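Local coordinates for G/U mismatch-specific DNA glycosylase (Deinococcus radiodurans, PDB 2C2Q), which is a mismatch-specific DNA glycosylase of the uracil-DNA glycosylase superfamily, a single-chain protein built round a mainly parallel beta-sheet flanked by helices, at residues T83-R88 against E99-D104. The protein carries 1 engineered substitution. Numbering follows the deposited sequence.
Sequences TDVAKR and EAWRPD
Val85 and Arg102 are joined by the one direct hydrogen bond between 83-88 and 99-104: Arg102 N donates a hydrogen bond to Val85 O, 2.9 Å away. The N-H points well at the oxygen (159°), but the nitrogen stands above the carbonyl plane, 39° out of it. A water bridges Val85 O (2.9 Å) and Arg102 O. A second water links the two segments farther along, accepting from Arg88 N and donating to Ala100 O. That same Ala100 O lies 3.3 Å from Ala86 CA in a C-H...O contact, and Ala86 CB lies 3.2 Å from Ala100 O.

All this happens where strand 80-84, outermost in the parallel part of the sheet, runs out into a loop. The chain then comes back through 99-104 to start helix 103-113, with Arg102 at its N-cap, so the contact closes the base of the connection between strand and helix. The apolar part centres on Val85. Its CG1, anti to the backbone N (chi1 -176°), meets the edge of the Trp101 ring close to the ring plane, 3.8 Å from CE3, and also touches Pro103 CD at 4.0 Å. Ala86 CB meets Ala100 CB in a further apolar contact. Val31 of the neighbouring strand and Thr129 of helix 123-130 pack on Val85 as well.

Charges gather on the outer side. Arg102, bent at chi2 and chi3, holds Asp104 side-on in a salt bridge: NE bonds OD1 and NH2 bonds OD2 (2.7 Å), each oxygen using its syn lone pair, which should limit rotation of both groups. Arg88 NH1 comes within 4.2 Å of Arg102 NH1, a like-charge approach probably eased by acidic neighbours, since Arg88 forms salt bridges with Glu15 and Glu105.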
loop_
_atom_site.group_PDB
_atom_site.type_symbol
_atom_site.label_atom_id
_atom_site.label_comp_id
_atom_site.label_asym_id
_atom_site.label_seq_id
_atom_site.Cartn_x
_atom_site.Cartn_y
_atom_site.Cartn_z
ATOM N N THR A 83 -2.817 3.660 2.064
ATOM C CA THR A 83 -2.645 5.040 1.535
ATOM C C THR A 83 -1.958 4.965 0.146
ATOM O O THR A 83 -1.741 3.873 -0.355
ATOM C CB THR A 83 -1.861 5.940 2.536
ATOM O OG1 THR A 83 -1.782 7.290 2.033
ATOM C CG2 THR A 83 -0.394 5.456 2.728
ATOM N N ASP A 84 -1.573 6.102 -0.420
ATOM C CA ASP A 84 -0.880 6.162 -1.702
ATOM C C ASP A 84 0.148 7.275 -1.671
ATOM O O ASP A 84 -0.006 8.233 -0.918
ATOM C CB ASP A 84 -1.863 6.488 -2.821
ATOM C CG ASP A 84 -2.791 5.314 -3.175
ATOM O OD1 ASP A 84 -2.342 4.127 -3.208
ATOM O OD2 ASP A 84 -3.986 5.508 -3.515
ATOM N N VAL A 85 1.120 7.203 -2.556
ATOM C CA VAL A 85 2.127 8.279 -2.617
ATOM C C VAL A 85 1.495 9.567 -3.128
ATOM O O VAL A 85 1.849 10.674 -2.690
ATOM C CB VAL A 85 3.329 7.839 -3.483
ATOM C CG1 VAL A 85 4.445 8.908 -3.480
ATOM C CG2 VAL A 85 3.886 6.456 -3.003
ATOM N N ALA A 86 0.573 9.446 -4.078
ATOM C CA ALA A 86 -0.192 10.578 -4.609
ATOM C C ALA A 86 -1.681 10.476 -4.172
ATOM O O ALA A 86 -2.379 9.499 -4.515
ATOM C CB ALA A 86 -0.081 10.620 -6.093
ATOM N N LYS A 87 -2.160 11.472 -3.426
ATOM C CA LYS A 87 -3.497 11.398 -2.851
ATOM C C LYS A 87 -4.533 12.366 -3.491
ATOM O O LYS A 87 -5.712 12.235 -3.266
ATOM C CB LYS A 87 -3.411 11.700 -1.370
ATOM C CG LYS A 87 -2.793 10.575 -0.541
ATOM C CD LYS A 87 -3.608 9.233 -0.593
ATOM C CE LYS A 87 -5.051 9.435 -0.161
ATOM N NZ LYS A 87 -5.772 8.138 0.161
ATOM N N ARG A 88 -4.025 13.390 -4.180
ATOM C CA ARG A 88 -4.871 14.451 -4.742
ATOM C C ARG A 88 -5.063 14.362 -6.251
ATOM O O ARG A 88 -5.699 15.269 -6.839
ATOM C CB ARG A 88 -4.212 15.819 -4.426
ATOM C CG ARG A 88 -4.092 16.085 -2.896
ATOM C CD ARG A 88 -3.572 17.507 -2.553
ATOM N NE ARG A 88 -3.532 17.762 -1.108
ATOM C CZ ARG A 88 -2.595 17.261 -0.284
ATOM N NH1 ARG A 88 -1.638 16.455 -0.742
ATOM N NH2 ARG A 88 -2.614 17.577 1.013
ATOM N N GLU A 99 3.931 17.282 -9.349
ATOM C CA GLU A 99 3.540 17.691 -8.006
ATOM C C GLU A 99 2.577 16.690 -7.319
ATOM O O GLU A 99 2.286 16.808 -6.148
ATOM C CB GLU A 99 2.914 19.100 -8.044
ATOM C CG GLU A 99 1.683 19.214 -8.917
ATOM C CD GLU A 99 1.969 19.609 -10.381
ATOM O OE1 GLU A 99 3.055 19.305 -10.988
ATOM O OE2 GLU A 99 1.058 20.230 -10.939
ATOM N N ALA A 100 2.091 15.699 -8.083
ATOM C CA ALA A 100 1.195 14.692 -7.501
ATOM C C ALA A 100 1.841 13.848 -6.374
ATOM O O ALA A 100 1.145 13.463 -5.431
ATOM C CB ALA A 100 0.678 13.726 -8.609
ATOM N N TRP A 101 3.125 13.573 -6.491
ATOM C CA TRP A 101 3.830 12.633 -5.637
ATOM C C TRP A 101 4.238 13.318 -4.346
ATOM O O TRP A 101 5.028 14.289 -4.391
ATOM C CB TRP A 101 5.092 12.144 -6.323
ATOM C CG TRP A 101 4.895 11.599 -7.683
ATOM C CD1 TRP A 101 5.126 12.232 -8.887
ATOM C CD2 TRP A 101 4.406 10.285 -8.007
ATOM N NE1 TRP A 101 4.807 11.394 -9.932
ATOM C CE2 TRP A 101 4.363 10.190 -9.430
ATOM C CE3 TRP A 101 3.988 9.188 -7.240
ATOM C CZ2 TRP A 101 3.949 9.037 -10.095
ATOM C CZ3 TRP A 101 3.582 8.005 -7.924
ATOM C CH2 TRP A 101 3.545 7.961 -9.327
ATOM N N ARG A 102 3.757 12.801 -3.207
ATOM C CA ARG A 102 4.088 13.378 -1.882
ATOM C C ARG A 102 4.625 12.351 -0.876
ATOM O O ARG A 102 3.969 12.085 0.153
ATOM C CB ARG A 102 2.914 14.205 -1.299
ATOM C CG ARG A 102 2.403 15.342 -2.211
ATOM C CD ARG A 102 3.468 16.447 -2.416
ATOM N NE ARG A 102 3.897 16.896 -1.083
ATOM C CZ ARG A 102 3.231 17.818 -0.348
ATOM N NH1 ARG A 102 2.131 18.415 -0.830
ATOM N NH2 ARG A 102 3.645 18.119 0.877
ATOM N N PRO A 103 5.789 11.737 -1.178
ATOM C CA PRO A 103 6.408 10.744 -0.307
ATOM C C PRO A 103 6.735 11.355 1.093
ATOM O O PRO A 103 6.878 10.619 2.068
ATOM C CB PRO A 103 7.702 10.338 -1.053
ATOM C CG PRO A 103 7.990 11.448 -2.023
ATOM C CD PRO A 103 6.635 12.049 -2.349
ATOM N N ASP A 104 6.830 12.683 1.146
ATOM C CA ASP A 104 7.061 13.452 2.357
ATOM C C ASP A 104 5.860 13.350 3.286
ATOM O O ASP A 104 6.028 12.990 4.435
ATOM C CB ASP A 104 7.420 14.913 2.025
ATOM C CG ASP A 104 6.335 15.647 1.226
ATOM O OD1 ASP A 104 5.876 15.095 0.179
ATOM O OD2 ASP A 104 5.878 16.775 1.556
HETATM O O HOH W 1 1.481 10.949 0.138
HETATM O O HOH W 2 -1.520 14.016 -5.339
#